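Side-chain contacts in ORF10 (Moritella marina, PDB 6RIW), which forms the ketosynthase-chain length factor part of a polyunsaturated fatty acid synthase subunit and probably condenses acyl chains carried on acyl carrier protein: residues Gly568-Gly573 / Ala687-Ala692; Lys98-Asp103 / Met265-Arg270; Tyr137-Asp142 / Gln946-Asp951. All coordinates share one frame; numbering follows the deposited sequence.

Contact 1: Gly568-Gly573 / Ala687-Ala692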
loop_
_atom_site.group_PDB
_atom_site.type_symbol
_atom_site.label_atom_id
_atom_site.label_comp_id
_atom_site.label_asym_id
_atom_site.label_seq_id
_atom_site.Cartn_x
_atom_site.Cartn_y
_atom_site.Cartn_z
ATOM N N GLY A 568 -1.471 17.714 -19.194
ATOM C CA GLY A 568 -2.916 17.730 -19.203
ATOM C C GLY A 568 -3.563 19.068 -18.924
ATOM O O GLY A 568 -4.791 19.132 -18.829
ATOM N N GLY A 569 -2.780 20.136 -18.779
ATOM C CA GLY A 569 -3.341 21.451 -18.507
ATOM C C GLY A 569 -4.026 21.586 -17.163
ATOM O O GLY A 569 -4.946 22.401 -17.016
ATOM N N LEU A 570 -3.616 20.807 -16.167
ATOM C CA LEU A 570 -4.275 20.916 -14.874
ATOM C C LEU A 570 -3.965 22.263 -14.213
ATOM O O LEU A 570 -2.985 22.934 -14.534
ATOM C CB LEU A 570 -3.858 19.759 -13.961
ATOM C CG LEU A 570 -4.300 18.366 -14.436
ATOM C CD1 LEU A 570 -4.070 17.324 -13.350
ATOM C CD2 LEU A 570 -5.769 18.350 -14.881
ATOM N N VAL A 571 -4.815 22.629 -13.255
ATOM C CA VAL A 571 -4.780 23.916 -12.560
ATOM C C VAL A 571 -4.654 23.664 -11.062
ATOM O O VAL A 571 -5.397 22.845 -10.505
ATOM C CB VAL A 571 -6.055 24.735 -12.851
ATOM C CG1 VAL A 571 -6.051 26.043 -12.051
ATOM C CG2 VAL A 571 -6.182 25.003 -14.355
ATOM N N GLU A 572 -3.751 24.400 -10.409
ATOM C CA GLU A 572 -3.552 24.269 -8.970
ATOM C C GLU A 572 -4.800 24.669 -8.187
ATOM O O GLU A 572 -5.612 25.491 -8.630
ATOM C CB GLU A 572 -2.362 25.124 -8.523
ATOM C CG GLU A 572 -1.097 24.875 -9.327
ATOM C CD GLU A 572 0.142 25.598 -8.779
ATOM O OE1 GLU A 572 0.002 26.598 -8.026
ATOM O OE2 GLU A 572 1.267 25.158 -9.120
ATOM N N GLY A 573 -4.955 24.059 -7.012
ATOM C CA GLY A 573 -6.017 24.416 -6.094
ATOM C C GLY A 573 -7.354 23.767 -6.349
ATOM O O GLY A 573 -8.358 24.212 -5.790
ATOM N N ALA A 687 -10.590 15.863 -12.191
ATOM C CA ALA A 687 -9.630 15.067 -12.956
ATOM C C ALA A 687 -8.997 14.073 -12.002
ATOM O O ALA A 687 -9.060 14.242 -10.779
ATOM C CB ALA A 687 -8.532 15.913 -13.612
ATOM N N VAL A 688 -8.372 13.043 -12.570
ATOM C CA VAL A 688 -7.655 12.047 -11.778
ATOM C C VAL A 688 -6.291 11.833 -12.411
ATOM O O VAL A 688 -6.195 11.601 -13.623
ATOM C CB VAL A 688 -8.421 10.712 -11.690
ATOM C CG1 VAL A 688 -7.576 9.649 -10.967
ATOM C CG2 VAL A 688 -9.779 10.895 -11.007
ATOM N N ILE A 689 -5.242 11.978 -11.608
ATOM C CA ILE A 689 -3.898 11.601 -12.025
ATOM C C ILE A 689 -3.732 10.146 -11.638
ATOM O O ILE A 689 -3.928 9.792 -10.469
ATOM C CB ILE A 689 -2.832 12.462 -11.333
ATOM C CG1 ILE A 689 -3.036 13.942 -11.658
ATOM C CG2 ILE A 689 -1.444 11.995 -11.731
ATOM C CD1 ILE A 689 -1.970 14.851 -11.069
ATOM N N ILE A 690 -3.385 9.294 -12.600
ATOM C CA ILE A 690 -3.018 7.913 -12.278
ATOM C C ILE A 690 -1.529 7.776 -12.543
ATOM O O ILE A 690 -1.096 7.849 -13.693
ATOM C CB ILE A 690 -3.806 6.878 -13.083
ATOM C CG1 ILE A 690 -5.314 7.099 -12.881
ATOM C CG2 ILE A 690 -3.369 5.459 -12.616
ATOM C CD1 ILE A 690 -6.186 6.136 -13.688
ATOM N N ALA A 691 -0.744 7.613 -11.486
ATOM C CA ALA A 691 0.690 7.410 -11.637
ATOM C C ALA A 691 1.024 5.975 -11.257
ATOM O O ALA A 691 0.244 5.269 -10.597
ATOM C CB ALA A 691 1.491 8.405 -10.782
ATOM N N ALA A 692 2.173 5.519 -11.712
ATOM C CA ALA A 692 2.552 4.142 -11.440
ATOM C C ALA A 692 4.058 4.109 -11.319
ATOM O O ALA A 692 4.743 4.784 -12.082
ATOM C CB ALA A 692 2.105 3.197 -12.557
#
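L570 meets A687 and I689 with the two prongs of its fork, one prong to each residue. CD2 reaches the methyl of A687, with L570 CD2 3.9 Å from A687 CB. The other prong goes to the isoleucine, where L570 CD1 lies 3.9 Å from I689 CG1 and 4.0 Å from I689 CD1. The two longer side chains cross obliquely, and one leucine methyl, CD1, rests on the outer part of the isoleucine chain.

Each gets there by its torsions. L570 turns CG to the side of its backbone N (chi1 -65°), which carries the fork forward along a CB already directed at the strand. The CB of I689 leaves to one side of the contact; its CG1 branch also lies beside the backbone N and then runs extended to CD1 (chi2 -177°), bringing the ethyl arm to the leucine while CG2 lies anti to the backbone N. Everything that meets here is carbon, and no hydrogen bond links the two segments.

L570 follows directly on G569, where helix 552-567 ends in a Schellman motif: G569 has positive phi, and two bonds run back into the last turn. The chain then heads for strand 576-581. That strand pairs in parallel with 687-694, and I689 shares backbone hydrogen bonds with A577 and L579. F655 touches both L570 and I689, as does A565 of helix 552-567. V688 points the other way, onto A676 and F680 of helix 668-682, so the strand lies between two helices in this second, thiolase-like domain, with strand 741-752 antiparallel at its other edge.

Contact 2: Lys98-Asp103 / Met265-Arg270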
loop_
_atom_site.group_PDB
_atom_site.type_symbol
_atom_site.label_atom_id
_atom_site.label_comp_id
_atom_site.label_asym_id
_atom_site.label_seq_id
_atom_site.Cartn_x
_atom_site.Cartn_y
_atom_site.Cartn_z
ATOM N N LYS A 98 -13.522 -14.182 7.232
ATOM C CA LYS A 98 -14.380 -15.320 7.565
ATOM C C LYS A 98 -15.372 -14.947 8.656
ATOM O O LYS A 98 -16.567 -15.267 8.565
ATOM C CB LYS A 98 -13.526 -16.510 8.014
ATOM C CG LYS A 98 -14.260 -17.852 8.113
ATOM C CD LYS A 98 -13.305 -18.974 7.714
ATOM C CE LYS A 98 -13.614 -20.296 8.378
ATOM N NZ LYS A 98 -12.315 -20.922 8.820
ATOM N N GLN A 99 -14.887 -14.278 9.702
ATOM C CA GLN A 99 -15.759 -13.933 10.820
ATOM C C GLN A 99 -16.830 -12.940 10.395
ATOM O O GLN A 99 -17.995 -13.066 10.797
ATOM C CB GLN A 99 -14.935 -13.366 11.981
ATOM C CG GLN A 99 -13.992 -14.395 12.656
ATOM C CD GLN A 99 -14.748 -15.556 13.283
ATOM O OE1 GLN A 99 -15.690 -15.357 14.045
ATOM N NE2 GLN A 99 -14.348 -16.772 12.948
ATOM N N ALA A 100 -16.458 -11.946 9.586
ATOM C CA ALA A 100 -17.435 -10.944 9.172
ATOM C C ALA A 100 -18.479 -11.545 8.245
ATOM O O ALA A 100 -19.668 -11.250 8.382
ATOM C CB ALA A 100 -16.743 -9.753 8.499
ATOM N N LEU A 101 -18.060 -12.378 7.284
ATOM C CA LEU A 101 -19.033 -13.006 6.396
ATOM C C LEU A 101 -19.923 -13.981 7.160
ATOM O O LEU A 101 -21.135 -14.053 6.918
ATOM C CB LEU A 101 -18.312 -13.711 5.251
ATOM C CG LEU A 101 -17.872 -12.704 4.186
ATOM C CD1 LEU A 101 -17.030 -13.410 3.156
ATOM C CD2 LEU A 101 -19.087 -12.050 3.546
ATOM N N THR A 102 -19.346 -14.714 8.109
ATOM C CA THR A 102 -20.152 -15.621 8.918
ATOM C C THR A 102 -21.121 -14.841 9.798
ATOM O O THR A 102 -22.279 -15.241 9.964
ATOM C CB THR A 102 -19.235 -16.514 9.753
ATOM O OG1 THR A 102 -18.404 -17.272 8.864
ATOM C CG2 THR A 102 -20.061 -17.486 10.595
ATOM N N ASP A 103 -20.673 -13.706 10.339
ATOM C CA ASP A 103 -21.560 -12.822 11.090
ATOM C C ASP A 103 -22.730 -12.353 10.235
ATOM O O ASP A 103 -23.879 -12.319 10.701
ATOM C CB ASP A 103 -20.778 -11.613 11.609
ATOM C CG ASP A 103 -21.594 -10.760 12.549
ATOM O OD1 ASP A 103 -22.213 -11.339 13.455
ATOM O OD2 ASP A 103 -21.620 -9.517 12.398
ATOM N N MET A 265 -12.913 -6.003 9.625
ATOM C CA MET A 265 -13.648 -6.139 8.373
ATOM C C MET A 265 -15.130 -5.874 8.605
ATOM O O MET A 265 -15.685 -6.294 9.618
ATOM C CB MET A 265 -13.456 -7.541 7.770
ATOM C CG MET A 265 -13.891 -7.666 6.312
ATOM S SD MET A 265 -12.877 -6.749 5.107
ATOM C CE MET A 265 -11.223 -7.449 5.399
ATOM N N MET A 266 -15.769 -5.213 7.640
ATOM C CA MET A 266 -17.214 -5.012 7.660
ATOM C C MET A 266 -17.825 -5.486 6.347
ATOM O O MET A 266 -17.185 -5.423 5.292
ATOM C CB MET A 266 -17.551 -3.552 7.862
ATOM C CG MET A 266 -17.472 -3.068 9.295
ATOM S SD MET A 266 -17.173 -1.284 9.267
ATOM C CE MET A 266 -18.029 -0.882 7.754
ATOM N N VAL A 267 -19.080 -5.939 6.411
ATOM C CA VAL A 267 -19.843 -6.365 5.238
ATOM C C VAL A 267 -20.914 -5.317 4.966
ATOM O O VAL A 267 -21.697 -4.987 5.868
ATOM C CB VAL A 267 -20.495 -7.750 5.440
ATOM C CG1 VAL A 267 -21.170 -8.188 4.145
ATOM C CG2 VAL A 267 -19.490 -8.770 5.913
ATOM N N LEU A 268 -20.943 -4.787 3.736
ATOM C CA LEU A 268 -21.812 -3.681 3.349
ATOM C C LEU A 268 -22.779 -4.079 2.241
ATOM O O LEU A 268 -22.395 -4.747 1.275
ATOM C CB LEU A 268 -20.999 -2.476 2.858
ATOM C CG LEU A 268 -19.868 -1.981 3.754
ATOM C CD1 LEU A 268 -19.174 -0.782 3.125
ATOM C CD2 LEU A 268 -20.416 -1.619 5.130
ATOM N N LYS A 269 -24.026 -3.612 2.349
ATOM C CA LYS A 269 -25.007 -3.766 1.279
ATOM C C LYS A 269 -25.833 -2.492 1.184
ATOM O O LYS A 269 -25.940 -1.737 2.153
ATOM C CB LYS A 269 -25.946 -4.974 1.521
ATOM C CG LYS A 269 -25.274 -6.347 1.336
ATOM C CD LYS A 269 -26.163 -7.482 1.876
ATOM C CE LYS A 269 -27.427 -7.672 1.035
ATOM N NZ LYS A 269 -28.055 -9.022 1.266
ATOM N N ARG A 270 -26.389 -2.232 -0.000
ATOM C CA ARG A 270 -27.385 -1.174 -0.111
ATOM C C ARG A 270 -28.548 -1.506 0.827
ATOM O O ARG A 270 -28.937 -2.667 0.962
ATOM C CB ARG A 270 -27.862 -1.034 -1.572
ATOM C CG ARG A 270 -26.761 -0.550 -2.537
ATOM C CD ARG A 270 -27.205 -0.510 -4.005
ATOM N NE ARG A 270 -27.560 -1.841 -4.477
ATOM C CZ ARG A 270 -26.738 -2.656 -5.129
ATOM N NH1 ARG A 270 -27.143 -3.868 -5.483
ATOM N NH2 ARG A 270 -25.502 -2.273 -5.423
#
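K98 O, on the helix whose A100 and L101 rest against V267, is gripped twice by T102. The side-chain hydroxyl reaches it at 2.7 Å (T102 OG1 to K98 O), and the helical bond from T102 N to K98 O measures 2.9 Å. The two donors come from opposite faces of the carbonyl plane, the hydroxyl tilted 33° out of it, so both fit on one oxygen.

Toward the strand, the side chains that touch are aliphatic. A100 sends its methyl between the two inward-pointing strand residues: A100 CB is 4.0 Å from M265 CB and 3.9 Å from V267 CG2. M265 offers chiefly the root of its side chain, because the bends at chi2 and chi3 carry its sulfur away from the helix. V267 holds CG1 anti to the backbone N (chi1 -175°) and gives CG2 to the helix, where V267 CG2 comes within 3.5 Å of A100 O. V267 CG2 also meets L101 CD2 at 4.1 Å, the two side chains crossing at about a right angle.

The axes of segments 98-103 and 265-270 pass 7.7 Å apart at 36°, both running in roughly the same direction. A10 of strand 4-12 also touches A100, and L219 of strand 217-224 touches M265 and V267; both strands flank 259-270 antiparallel. M266 faces away, onto V203 of helix 198-211, which leaves the strand between two helices in the ketosynthase's thiolase-like fold.

Contact 3: Tyr137-Asp142 / Gln946-Asp951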
loop_
_atom_site.group_PDB
_atom_site.type_symbol
_atom_site.label_atom_id
_atom_site.label_comp_id
_atom_site.label_asym_id
_atom_site.label_seq_id
_atom_site.Cartn_x
_atom_site.Cartn_y
_atom_site.Cartn_z
ATOM N N TYR A 137 21.809 -9.268 1.722
ATOM C CA TYR A 137 22.739 -8.280 2.273
ATOM C C TYR A 137 23.725 -8.934 3.222
ATOM O O TYR A 137 24.902 -8.544 3.272
ATOM C CB TYR A 137 21.993 -7.175 3.014
ATOM C CG TYR A 137 20.631 -6.880 2.443
ATOM C CD1 TYR A 137 20.499 -6.544 1.091
ATOM C CD2 TYR A 137 19.482 -6.929 3.254
ATOM C CE1 TYR A 137 19.254 -6.295 0.540
ATOM C CE2 TYR A 137 18.230 -6.667 2.727
ATOM C CZ TYR A 137 18.124 -6.335 1.373
ATOM O OH TYR A 137 16.888 -6.088 0.826
ATOM N N HIS A 138 23.260 -9.900 4.009
ATOM C CA HIS A 138 24.093 -10.404 5.098
ATOM C C HIS A 138 25.120 -11.415 4.612
ATOM O O HIS A 138 26.205 -11.509 5.198
ATOM C CB HIS A 138 23.188 -10.956 6.217
ATOM C CG HIS A 138 22.376 -9.882 6.879
ATOM N ND1 HIS A 138 21.163 -10.117 7.497
ATOM C CD2 HIS A 138 22.602 -8.548 6.989
ATOM C CE1 HIS A 138 20.693 -8.975 7.979
ATOM N NE2 HIS A 138 21.548 -8.009 7.679
ATOM N N GLN A 139 24.858 -12.111 3.503
ATOM C CA GLN A 139 25.933 -12.899 2.908
ATOM C C GLN A 139 27.062 -11.990 2.446
ATOM O O GLN A 139 28.245 -12.318 2.612
ATOM C CB GLN A 139 25.422 -13.740 1.729
ATOM C CG GLN A 139 26.525 -14.662 1.114
ATOM C CD GLN A 139 26.907 -15.819 2.039
ATOM O OE1 GLN A 139 28.072 -16.249 2.092
ATOM N NE2 GLN A 139 25.929 -16.319 2.778
ATOM N N VAL A 140 26.715 -10.850 1.838
ATOM C CA VAL A 140 27.751 -9.940 1.368
ATOM C C VAL A 140 28.514 -9.354 2.553
ATOM O O VAL A 140 29.746 -9.296 2.530
ATOM C CB VAL A 140 27.154 -8.839 0.471
ATOM C CG1 VAL A 140 28.259 -7.877 -0.000
ATOM C CG2 VAL A 140 26.452 -9.457 -0.732
ATOM N N VAL A 141 27.806 -8.953 3.616
ATOM C CA VAL A 141 28.487 -8.469 4.826
ATOM C C VAL A 141 29.391 -9.553 5.392
ATOM O O VAL A 141 30.555 -9.301 5.724
ATOM C CB VAL A 141 27.476 -7.992 5.885
ATOM C CG1 VAL A 141 28.203 -7.706 7.245
ATOM C CG2 VAL A 141 26.732 -6.735 5.433
ATOM N N ASP A 142 28.867 -10.780 5.508
ATOM C CA ASP A 142 29.672 -11.897 6.004
ATOM C C ASP A 142 30.966 -12.050 5.220
ATOM O O ASP A 142 32.057 -12.164 5.805
ATOM C CB ASP A 142 28.873 -13.201 5.932
ATOM C CG ASP A 142 29.727 -14.435 6.231
ATOM O OD1 ASP A 142 30.434 -14.924 5.315
ATOM O OD2 ASP A 142 29.683 -14.926 7.388
ATOM N N GLN A 946 24.227 -20.253 14.486
ATOM C CA GLN A 946 23.284 -20.027 13.385
ATOM C C GLN A 946 23.903 -19.077 12.370
ATOM O O GLN A 946 23.746 -17.857 12.478
ATOM C CB GLN A 946 21.956 -19.477 13.898
ATOM C CG GLN A 946 20.888 -19.385 12.810
ATOM C CD GLN A 946 20.757 -20.663 12.010
ATOM O OE1 GLN A 946 21.347 -20.815 10.932
ATOM N NE2 GLN A 946 19.988 -21.602 12.538
ATOM N N PRO A 947 24.614 -19.600 11.382
ATOM C CA PRO A 947 25.190 -18.739 10.344
ATOM C C PRO A 947 24.096 -18.258 9.396
ATOM O O PRO A 947 22.959 -18.734 9.437
ATOM C CB PRO A 947 26.182 -19.655 9.636
ATOM C CG PRO A 947 25.613 -21.035 9.837
ATOM C CD PRO A 947 24.874 -21.031 11.137
ATOM N N VAL A 948 24.448 -17.277 8.550
ATOM C CA VAL A 948 23.475 -16.758 7.576
ATOM C C VAL A 948 23.019 -17.878 6.656
ATOM O O VAL A 948 23.839 -18.594 6.071
ATOM C CB VAL A 948 24.077 -15.601 6.763
ATOM C CG1 VAL A 948 23.064 -15.128 5.673
ATOM C CG2 VAL A 948 24.425 -14.424 7.675
ATOM N N MET A 949 21.703 -18.046 6.527
ATOM C CA MET A 949 21.144 -19.127 5.724
ATOM C C MET A 949 20.626 -18.582 4.397
ATOM O O MET A 949 19.889 -17.593 4.376
ATOM C CB MET A 949 20.008 -19.840 6.459
ATOM C CG MET A 949 20.408 -20.370 7.839
ATOM S SD MET A 949 21.685 -21.641 7.709
ATOM C CE MET A 949 20.708 -22.932 6.924
ATOM N N MET A 950 20.961 -19.266 3.305
ATOM C CA MET A 950 20.620 -18.796 1.965
ATOM C C MET A 950 19.453 -19.541 1.335
ATOM O O MET A 950 19.090 -19.220 0.200
ATOM C CB MET A 950 21.841 -18.928 1.054
ATOM C CG MET A 950 23.090 -18.263 1.602
ATOM S SD MET A 950 22.880 -16.486 1.605
ATOM C CE MET A 950 23.379 -16.188 -0.096
ATOM N N ASP A 951 18.860 -20.513 2.043
ATOM C CA ASP A 951 17.861 -21.415 1.456
ATOM C C ASP A 951 16.694 -20.665 0.820
ATOM O O ASP A 951 16.160 -21.102 -0.205
ATOM C CB ASP A 951 17.290 -22.369 2.519
ATOM C CG ASP A 951 18.358 -23.038 3.355
ATOM O OD1 ASP A 951 18.952 -22.351 4.219
ATOM O OD2 ASP A 951 18.590 -24.256 3.152
HETATM O O HOH W 1 26.349 -18.286 4.914
HETATM O O HOH W 2 27.582 -16.823 8.096
#
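Q139 of helix 129-148, in the thiolase-like ketosynthase domain, lies across M950 of an irregular late segment, the two side chains at about a right angle. Its CB starts the contact: Q139 CB is 3.7 Å from M950 CE. Next along, Q139 CG sits 3.7 Å from M950 CE as well. A bend at chi2 (71°) then turns the amide across the methionine, until Q139 NE2 stands 3.3 Å from M950 SD. That nitrogen also gives a hydrogen bond to a water 2.9 Å from Q139 NE2, and the water passes it on to V948 O. At the other corner of the amide, OE1 is bonded to N143, so both ends of the amide have a partner, which should limit its rotation.

V948 points at the same helix and sets V948 CG2 4.0 Å from H138 CB, while the imidazole leads away and bonds G593 through NE2. Helix 513-519 borders the contact, with V515 touching Q139 and S518 touching M950. D142 adds a second bridge: one water donates to D142 OD2 at 2.9 Å and accepts from V948 N, 3.2 Å from that same water.

Contacts 1 and 2 are buried and built alike: each lays residues of a helix, or of the loop just after one, on a strand of a thiolase-like domain, one in each half of the chain, with the centres about 35 Å apart. Aliphatic carbon does the work in both, and neither has a hydrogen bond across it. Contact 3 lies farther out and is partly buried; there an irregular segment from near the end of the model comes back onto a helix of the first domain, and two waters, a thioether and an amide join the aliphatic packing. Contact 1 falls within the span of chain that contact 3 closes, on the opposite side of the chain's centre.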